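Local coordinates for 5-formaminoimidazole-4-carboxamide-1-(Beta)-D-ribofuranosyl 5'-monophosphate synthetase (PDB 2PBZ), which binds ATP and is probably a metal-dependent ligase that forms a carbon-nitrogen bond in purine (IMP) biosynthesis, at residues Q15-A20 against P43-L48; T55-D60 against A72-E77; A109-V114 against L252-D257. All coordinates share one frame; numbering follows the deposited sequence.

Interaction 1: residues Q15-A20 against P43-L48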
loop_
_atom_site.group_PDB
_atom_site.type_symbol
_atom_site.label_atom_id
_atom_site.label_comp_id
_atom_site.label_asym_id
_atom_site.label_seq_id
_atom_site.Cartn_x
_atom_site.Cartn_y
_atom_site.Cartn_z
ATOM N N GLN A 15 -10.431 -4.866 12.834
ATOM C CA GLN A 15 -11.173 -4.199 11.783
ATOM C C GLN A 15 -12.661 -4.275 12.124
ATOM O O GLN A 15 -13.379 -3.280 12.072
ATOM C CB GLN A 15 -10.907 -4.922 10.474
ATOM C CG GLN A 15 -11.499 -4.283 9.267
ATOM C CD GLN A 15 -11.568 -5.242 8.098
ATOM O OE1 GLN A 15 -10.889 -6.276 8.077
ATOM N NE2 GLN A 15 -12.389 -4.910 7.120
ATOM N N ILE A 16 -13.107 -5.471 12.482
ATOM C CA ILE A 16 -14.499 -5.712 12.837
ATOM C C ILE A 16 -14.996 -4.850 13.997
ATOM O O ILE A 16 -16.005 -4.156 13.858
ATOM C CB ILE A 16 -14.727 -7.206 13.180
ATOM C CG1 ILE A 16 -14.550 -8.057 11.927
ATOM C CG2 ILE A 16 -16.122 -7.403 13.776
ATOM C CD1 ILE A 16 -14.562 -9.532 12.183
ATOM N N LEU A 17 -14.289 -4.890 15.131
ATOM C CA LEU A 17 -14.682 -4.103 16.306
ATOM C C LEU A 17 -14.602 -2.593 16.085
ATOM O O LEU A 17 -15.474 -1.858 16.519
ATOM C CB LEU A 17 -13.843 -4.503 17.521
ATOM C CG LEU A 17 -13.961 -5.956 18.008
ATOM C CD1 LEU A 17 -13.195 -6.140 19.306
ATOM C CD2 LEU A 17 -15.415 -6.319 18.218
ATOM N N LEU A 18 -13.562 -2.127 15.405
ATOM C CA LEU A 18 -13.424 -0.704 15.150
ATOM C C LEU A 18 -14.599 -0.243 14.302
ATOM O O LEU A 18 -15.167 0.813 14.542
ATOM C CB LEU A 18 -12.095 -0.409 14.439
ATOM C CG LEU A 18 -11.829 1.010 13.914
ATOM C CD1 LEU A 18 -12.013 2.032 15.019
ATOM C CD2 LEU A 18 -10.421 1.091 13.351
ATOM N N GLY A 19 -14.964 -1.043 13.310
ATOM C CA GLY A 19 -16.076 -0.688 12.446
ATOM C C GLY A 19 -17.401 -0.683 13.184
ATOM O O GLY A 19 -18.288 0.101 12.875
ATOM N N ALA A 20 -17.543 -1.561 14.163
ATOM C CA ALA A 20 -18.767 -1.628 14.939
ATOM C C ALA A 20 -18.865 -0.425 15.873
ATOM O O ALA A 20 -19.896 0.240 15.938
ATOM C CB ALA A 20 -18.799 -2.919 15.731
ATOM N N PRO A 43 -8.958 0.876 22.968
ATOM C CA PRO A 43 -10.183 1.604 23.287
ATOM C C PRO A 43 -11.403 1.169 22.487
ATOM O O PRO A 43 -12.475 1.727 22.643
ATOM C CB PRO A 43 -9.809 3.054 22.980
ATOM C CG PRO A 43 -8.354 3.086 23.227
ATOM C CD PRO A 43 -7.892 1.811 22.585
ATOM N N ILE A 44 -11.257 0.181 21.621
ATOM C CA ILE A 44 -12.396 -0.235 20.810
ATOM C C ILE A 44 -13.181 -1.399 21.398
ATOM O O ILE A 44 -14.221 -1.791 20.852
ATOM C CB ILE A 44 -11.962 -0.612 19.376
ATOM C CG1 ILE A 44 -10.918 -1.722 19.444
ATOM C CG2 ILE A 44 -11.443 0.627 18.646
ATOM C CD1 ILE A 44 -10.627 -2.383 18.122
ATOM N N VAL A 45 -12.692 -1.953 22.502
ATOM C CA VAL A 45 -13.377 -3.070 23.138
ATOM C C VAL A 45 -14.087 -2.651 24.428
ATOM O O VAL A 45 -13.468 -2.086 25.338
ATOM C CB VAL A 45 -12.405 -4.215 23.479
ATOM C CG1 VAL A 45 -13.176 -5.442 23.918
ATOM C CG2 VAL A 45 -11.527 -4.518 22.300
ATOM N N ASP A 46 -15.384 -2.934 24.504
ATOM C CA ASP A 46 -16.156 -2.603 25.687
ATOM C C ASP A 46 -16.160 -3.785 26.657
ATOM O O ASP A 46 -15.645 -3.683 27.769
ATOM C CB ASP A 46 -17.580 -2.199 25.293
ATOM C CG ASP A 46 -17.602 -1.039 24.292
ATOM O OD1 ASP A 46 -16.681 -0.198 24.322
ATOM O OD2 ASP A 46 -18.543 -0.957 23.473
ATOM N N ASP A 47 -16.723 -4.908 26.241
ATOM C CA ASP A 47 -16.745 -6.090 27.099
ATOM C C ASP A 47 -15.691 -7.074 26.624
ATOM O O ASP A 47 -15.739 -7.520 25.500
ATOM C CB ASP A 47 -18.135 -6.740 27.067
ATOM C CG ASP A 47 -18.224 -7.994 27.933
ATOM O OD1 ASP A 47 -17.372 -8.165 28.832
ATOM O OD2 ASP A 47 -19.160 -8.803 27.729
ATOM N N LEU A 48 -14.738 -7.409 27.485
ATOM C CA LEU A 48 -13.673 -8.334 27.124
ATOM C C LEU A 48 -13.788 -9.651 27.875
ATOM O O LEU A 48 -13.474 -9.737 29.057
ATOM C CB LEU A 48 -12.304 -7.705 27.403
ATOM C CG LEU A 48 -11.077 -8.483 26.933
ATOM C CD1 LEU A 48 -11.047 -8.561 25.398
ATOM C CD2 LEU A 48 -9.832 -7.789 27.456
#
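Ile44 is the bump of this contact, and the hollow it fills lies between Leu17 and Leu18 on one face of helix 13-22. Its two branches divide the work. The longer one runs in over the helix backbone, bringing CD1 to 3.9 Å from CB of Leu17 and 4.0 Å from the backbone N of Leu18. The shorter branch turns to the other side of the hollow, with CG2 of Ile44 3.9 Å from CD1 of Leu18. The first torsion of Ile44 (chi1 58°) puts CG1 between the backbone N and the carbonyl carbon, with CD1 and CG2 both touching the helix. The helix comes close at this point, as the CA atoms of Leu18 and Ile44 are 5.8 Å apart.

Leu17 supplies a second bump. Its side chain slants past Val45, touching it at one branch, CD1 of Leu17 to CG2 of Val45 at 3.8 Å. Leu18 has CG anti to the backbone N (chi1 172°), with its CD1 on the CG2 side of Ile44. No hydrogen bond joins the segments. The fit is wholly apolar and buries 194 Å² in all.

The contact places the turn before strand 47-50 against helix 13-22, beside the parallel sheet of strands 5-8, 27-31 and 47-50, consistent with the Rossmann-like family of this region. Leu17 and Val45 both also touch Leu29 on the central strand, while Leu282 of the second subunit packs on Ile44 and Glu281 of that subunit on Leu18, bringing this corner to a subunit interface. Elsewhere on helix 13-22, Ile16 and Ala20 touch strand 5-8.

Interaction 2: residues T55-D60 against A72-E77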
loop_
_atom_site.group_PDB
_atom_site.type_symbol
_atom_site.label_atom_id
_atom_site.label_comp_id
_atom_site.label_asym_id
_atom_site.label_seq_id
_atom_site.Cartn_x
_atom_site.Cartn_y
_atom_site.Cartn_z
ATOM N N THR A 55 -15.006 -21.793 22.672
ATOM C CA THR A 55 -16.226 -22.562 22.512
ATOM C C THR A 55 -17.449 -21.980 23.221
ATOM O O THR A 55 -18.511 -22.587 23.209
ATOM C CB THR A 55 -15.998 -24.001 22.991
ATOM O OG1 THR A 55 -15.704 -23.998 24.389
ATOM C CG2 THR A 55 -14.801 -24.615 22.264
ATOM N N SER A 56 -17.317 -20.807 23.827
ATOM C CA SER A 56 -18.441 -20.187 24.521
ATOM C C SER A 56 -19.411 -19.514 23.548
ATOM O O SER A 56 -19.958 -18.463 23.847
ATOM C CB SER A 56 -17.922 -19.151 25.523
ATOM O OG SER A 56 -16.664 -19.555 26.030
ATOM N N ILE A 57 -19.614 -20.133 22.386
ATOM C CA ILE A 57 -20.528 -19.614 21.353
ATOM C C ILE A 57 -22.028 -19.707 21.691
ATOM O O ILE A 57 -22.847 -20.168 20.875
ATOM C CB ILE A 57 -20.325 -20.324 20.007
ATOM C CG1 ILE A 57 -20.376 -21.851 20.184
ATOM C CG2 ILE A 57 -19.009 -19.851 19.389
ATOM C CD1 ILE A 57 -20.351 -22.611 18.870
ATOM N N LEU A 58 -22.363 -19.276 22.905
ATOM C CA LEU A 58 -23.735 -19.239 23.362
ATOM C C LEU A 58 -23.996 -17.749 23.497
ATOM O O LEU A 58 -25.019 -17.324 24.013
ATOM C CB LEU A 58 -23.870 -19.938 24.714
ATOM C CG LEU A 58 -23.443 -21.409 24.702
ATOM C CD1 LEU A 58 -23.145 -21.870 26.113
ATOM C CD2 LEU A 58 -24.530 -22.263 24.056
ATOM N N ASN A 59 -23.044 -16.965 23.010
ATOM C CA ASN A 59 -23.129 -15.513 23.067
ATOM C C ASN A 59 -24.511 -15.053 22.668
ATOM O O ASN A 59 -24.848 -15.043 21.499
ATOM C CB ASN A 59 -22.083 -14.881 22.145
ATOM C CG ASN A 59 -22.109 -13.368 22.198
ATOM O OD1 ASN A 59 -22.862 -12.730 21.475
ATOM N ND2 ASN A 59 -21.300 -12.784 23.079
ATOM N N ASP A 60 -25.321 -14.685 23.638
ATOM C CA ASP A 60 -26.664 -14.242 23.326
ATOM C C ASP A 60 -26.597 -12.809 22.870
ATOM O O ASP A 60 -25.682 -12.421 22.139
ATOM C CB ASP A 60 -27.567 -14.328 24.559
ATOM C CG ASP A 60 -27.940 -15.759 24.924
ATOM O OD1 ASP A 60 -28.433 -15.948 26.066
ATOM O OD2 ASP A 60 -27.752 -16.679 24.081
ATOM N N ALA A 72 -11.341 -23.081 12.875
ATOM C CA ALA A 72 -10.129 -23.583 13.487
ATOM C C ALA A 72 -10.268 -23.550 15.018
ATOM O O ALA A 72 -9.566 -24.269 15.728
ATOM C CB ALA A 72 -8.933 -22.744 13.022
ATOM N N TYR A 73 -11.184 -22.720 15.512
ATOM C CA TYR A 73 -11.432 -22.587 16.955
ATOM C C TYR A 73 -12.689 -23.357 17.338
ATOM O O TYR A 73 -12.874 -23.742 18.494
ATOM C CB TYR A 73 -11.650 -21.124 17.350
ATOM C CG TYR A 73 -10.401 -20.315 17.624
ATOM C CD1 TYR A 73 -10.125 -19.170 16.893
ATOM C CD2 TYR A 73 -9.525 -20.665 18.656
ATOM C CE1 TYR A 73 -9.006 -18.383 17.174
ATOM C CE2 TYR A 73 -8.392 -19.880 18.951
ATOM C CZ TYR A 73 -8.142 -18.737 18.202
ATOM O OH TYR A 73 -7.051 -17.936 18.480
ATOM N N LEU A 74 -13.561 -23.559 16.361
ATOM C CA LEU A 74 -14.812 -24.262 16.589
ATOM C C LEU A 74 -15.120 -25.070 15.329
ATOM O O LEU A 74 -14.961 -24.572 14.203
ATOM C CB LEU A 74 -15.937 -23.251 16.829
ATOM C CG LEU A 74 -15.559 -21.957 17.547
ATOM C CD1 LEU A 74 -16.586 -20.877 17.230
ATOM C CD2 LEU A 74 -15.433 -22.205 19.048
ATOM N N GLY A 75 -15.562 -26.310 15.494
ATOM C CA GLY A 75 -15.867 -27.087 14.308
ATOM C C GLY A 75 -16.979 -26.454 13.486
ATOM O O GLY A 75 -17.637 -25.509 13.927
ATOM N N ILE A 76 -17.190 -26.987 12.287
ATOM C CA ILE A 76 -18.244 -26.502 11.398
ATOM C C ILE A 76 -19.616 -26.903 11.954
ATOM O O ILE A 76 -20.607 -26.167 11.805
ATOM C CB ILE A 76 -18.071 -27.102 9.998
ATOM C CG1 ILE A 76 -16.610 -26.947 9.564
ATOM C CG2 ILE A 76 -18.996 -26.408 9.022
ATOM C CD1 ILE A 76 -16.308 -27.473 8.162
ATOM N N GLU A 77 -19.655 -28.076 12.588
ATOM C CA GLU A 77 -20.862 -28.634 13.198
ATOM C C GLU A 77 -21.406 -27.710 14.279
ATOM O O GLU A 77 -22.576 -27.290 14.251
ATOM C CB GLU A 77 -20.567 -29.989 13.866
ATOM C CG GLU A 77 -20.162 -31.134 12.948
ATOM C CD GLU A 77 -18.888 -30.859 12.177
ATOM O OE1 GLU A 77 -17.917 -30.319 12.771
ATOM O OE2 GLU A 77 -18.865 -31.205 10.975
#
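A single leucine carries nearly all of this contact: Leu74 sends one methyl to a side chain of the loop 55-60 and the other to its backbone. CD1 of Leu74 meets CG2 of Ile57 tip to tip, modelled at 3.4 Å, a value that bears little weight at 2.5 Å resolution. CD2 of Leu74 lies against the main chain of Thr55, 3.6 Å from its CA and 3.7 Å from its N. The methyl of Thr55 joins in at its margin, CG2 standing 4.1 Å from CD2 of Leu74, with the two side chains slanting past one another.

The backbone on each side is irregular. Ile57 is the centre of an inverse gamma turn, closed by the bond from Leu58 N to Ser56 O at 2.7 Å. The turn reverses the chain at Ile57, and Thr55 and Ile57 both touch Leu74. CG2 of Ile57 is anti to the carbonyl carbon, and this branch is the one that reaches Leu74. On the other segment Leu74 is the first residue to leave helical geometry after helix 70-73, and Gly75 sits at the N-cap position of helix 76-80, so the leucine projects from the kink between two short helices.

Further burial comes from helix 76-80, where Ala78 touches Ile57 and Ile79 touches Leu74. With no hydrogen bond or ion pair across the segments and 148 Å² buried, the contact rests on shape and on removing Leu74 from water. Such an apolar joint sets no fixed directional bond between the irregular loop and the helical kink.

Interaction 3: residues A109-V114 against L252-D257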
loop_
_atom_site.group_PDB
_atom_site.type_symbol
_atom_site.label_atom_id
_atom_site.label_comp_id
_atom_site.label_asym_id
_atom_site.label_seq_id
_atom_site.Cartn_x
_atom_site.Cartn_y
_atom_site.Cartn_z
ATOM N N ALA A 109 -20.919 -21.162 -10.919
ATOM C CA ALA A 109 -20.949 -19.743 -11.279
ATOM C C ALA A 109 -20.292 -19.490 -12.631
ATOM O O ALA A 109 -20.328 -18.369 -13.140
ATOM C CB ALA A 109 -20.266 -18.900 -10.201
ATOM N N GLY A 110 -19.693 -20.534 -13.203
ATOM C CA GLY A 110 -19.042 -20.397 -14.497
ATOM C C GLY A 110 -17.685 -19.724 -14.418
ATOM O O GLY A 110 -17.133 -19.311 -15.432
ATOM N N ILE A 111 -17.140 -19.626 -13.213
ATOM C CA ILE A 111 -15.845 -18.992 -13.009
ATOM C C ILE A 111 -14.701 -19.939 -13.372
ATOM O O ILE A 111 -14.675 -21.095 -12.948
ATOM C CB ILE A 111 -15.701 -18.526 -11.541
ATOM C CG1 ILE A 111 -16.866 -17.595 -11.197
ATOM C CG2 ILE A 111 -14.369 -17.795 -11.334
ATOM C CD1 ILE A 111 -16.968 -17.248 -9.736
ATOM N N PRO A 112 -13.745 -19.453 -14.178
ATOM C CA PRO A 112 -12.603 -20.274 -14.589
ATOM C C PRO A 112 -11.758 -20.631 -13.382
ATOM O O PRO A 112 -11.437 -19.763 -12.584
ATOM C CB PRO A 112 -11.843 -19.361 -15.556
ATOM C CG PRO A 112 -12.930 -18.437 -16.095
ATOM C CD PRO A 112 -13.711 -18.133 -14.834
ATOM N N ARG A 113 -11.395 -21.901 -13.234
ATOM C CA ARG A 113 -10.565 -22.273 -12.105
ATOM C C ARG A 113 -9.239 -22.881 -12.567
ATOM O O ARG A 113 -9.103 -23.299 -13.713
ATOM C CB ARG A 113 -11.330 -23.235 -11.186
ATOM C CG ARG A 113 -11.330 -24.696 -11.594
ATOM C CD ARG A 113 -12.393 -25.483 -10.792
ATOM N NE ARG A 113 -13.538 -25.858 -11.628
ATOM C CZ ARG A 113 -14.288 -24.989 -12.308
ATOM N NH1 ARG A 113 -14.018 -23.684 -12.247
ATOM N NH2 ARG A 113 -15.295 -25.420 -13.071
ATOM N N VAL A 114 -8.241 -22.886 -11.694
ATOM C CA VAL A 114 -6.969 -23.484 -12.069
ATOM C C VAL A 114 -7.260 -24.955 -12.280
ATOM O O VAL A 114 -8.022 -25.554 -11.521
ATOM C CB VAL A 114 -5.920 -23.354 -10.968
ATOM C CG1 VAL A 114 -5.562 -21.900 -10.794
ATOM C CG2 VAL A 114 -6.453 -23.932 -9.666
ATOM N N LEU A 252 -13.171 -13.850 -3.738
ATOM C CA LEU A 252 -12.783 -14.786 -4.772
ATOM C C LEU A 252 -11.269 -14.642 -4.890
ATOM O O LEU A 252 -10.740 -13.534 -4.893
ATOM C CB LEU A 252 -13.474 -14.425 -6.086
ATOM C CG LEU A 252 -15.001 -14.401 -6.000
ATOM C CD1 LEU A 252 -15.599 -13.938 -7.307
ATOM C CD2 LEU A 252 -15.496 -15.788 -5.644
ATOM N N HIS A 253 -10.566 -15.761 -4.938
ATOM C CA HIS A 253 -9.116 -15.733 -5.041
ATOM C C HIS A 253 -8.678 -16.090 -6.464
ATOM O O HIS A 253 -9.130 -17.076 -7.037
ATOM C CB HIS A 253 -8.510 -16.692 -4.003
ATOM C CG HIS A 253 -8.906 -16.373 -2.591
ATOM N ND1 HIS A 253 -8.580 -17.177 -1.520
ATOM C CD2 HIS A 253 -9.598 -15.327 -2.078
ATOM C CE1 HIS A 253 -9.054 -16.642 -0.408
ATOM N NE2 HIS A 253 -9.677 -15.519 -0.721
ATOM N N PHE A 254 -7.797 -15.281 -7.035
ATOM C CA PHE A 254 -7.358 -15.524 -8.402
ATOM C C PHE A 254 -5.877 -15.502 -8.637
ATOM O O PHE A 254 -5.109 -14.945 -7.868
ATOM C CB PHE A 254 -7.942 -14.489 -9.366
ATOM C CG PHE A 254 -9.416 -14.582 -9.554
ATOM C CD1 PHE A 254 -10.282 -13.764 -8.823
ATOM C CD2 PHE A 254 -9.944 -15.454 -10.504
ATOM C CE1 PHE A 254 -11.663 -13.814 -9.053
ATOM C CE2 PHE A 254 -11.318 -15.510 -10.740
ATOM C CZ PHE A 254 -12.176 -14.691 -10.019
ATOM N N ALA A 255 -5.505 -16.083 -9.764
ATOM C CA ALA A 255 -4.132 -16.128 -10.215
ATOM C C ALA A 255 -4.232 -15.392 -11.542
ATOM O O ALA A 255 -4.954 -15.837 -12.437
ATOM C CB ALA A 255 -3.695 -17.561 -10.439
ATOM N N TYR A 256 -3.557 -14.256 -11.675
ATOM C CA TYR A 256 -3.639 -13.541 -12.938
ATOM C C TYR A 256 -2.481 -13.925 -13.862
ATOM O O TYR A 256 -1.322 -13.572 -13.626
ATOM C CB TYR A 256 -3.674 -12.032 -12.714
ATOM C CG TYR A 256 -4.117 -11.290 -13.945
ATOM C CD1 TYR A 256 -5.368 -11.526 -14.508
ATOM C CD2 TYR A 256 -3.277 -10.388 -14.578
ATOM C CE1 TYR A 256 -5.773 -10.885 -15.677
ATOM C CE2 TYR A 256 -3.672 -9.737 -15.756
ATOM C CZ TYR A 256 -4.928 -9.994 -16.301
ATOM O OH TYR A 256 -5.327 -9.370 -17.465
ATOM N N ASP A 257 -2.836 -14.672 -14.905
ATOM C CA ASP A 257 -1.925 -15.198 -15.939
ATOM C C ASP A 257 -1.906 -14.103 -16.973
ATOM O O ASP A 257 -0.930 -13.858 -17.658
ATOM C CB ASP A 257 -2.583 -16.424 -16.597
ATOM C CG ASP A 257 -1.682 -17.630 -16.662
ATOM O OD1 ASP A 257 -2.120 -18.641 -17.261
ATOM O OD2 ASP A 257 -0.560 -17.579 -16.116
#
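This is a small, buried apolar contact between the two family regions of the chain, where the loop after helix 99-109 meets strand 249-255. Its centre is Ile111, whose two branches reach different residues. CG2 of Ile111 approaches the CE2-CZ side of the Phe254 ring obliquely, 3.9 Å from CE2 and 4.0 Å from CZ, the side chains crossing at about a right angle. The longer branch of Ile111, set anti to the carbonyl carbon (chi1 -56°), extends to Leu252: CD1 of Ile111 lies 4.3 Å from CD1 of Leu252.

The loop is shaped at both ends of this contact. Gly110, with positive phi, closes the helix in a Schellman motif. Beyond it, Arg113 folds back so that its NH1 donates to O of Ile111, at 2.8 Å and nearly in line with the carbonyl, although the N-H...O angle is only 136°.

The Phe254 side chain is about 10 Å from bound ATP and about 8 Å from the side chain of Tyr172, an ATP-binding residue: near the pocket but not in it. Strand 249-255 runs between strands 170-178 and 261-266 in the antiparallel sheet, Pro112 and Val114 hydrogen-bond through their backbones to Ala262, and helix 224-241 packs Leu227 on Phe254.

From the N terminus the three contacts come in series, none nested or crossing. Interaction 1 closes a short loop of 22 residues, joining the first helix to the turn leading into strand 47-50 of the parallel sheet. Interaction 2 then closes a shorter excursion of 11 residues, tying the loop after that strand to the junction of helices 70-73 and 76-80; the two centres lie 19 Å apart without touching. Interaction 3 has the longest reach, spanning 137 intervening residues to tie the end of the N-terminal region to the antiparallel sheet of the ATP-grasp-like part. Its centre is 34 Å from interaction 1 and 31 Å from interaction 2, across the chain's centre from both.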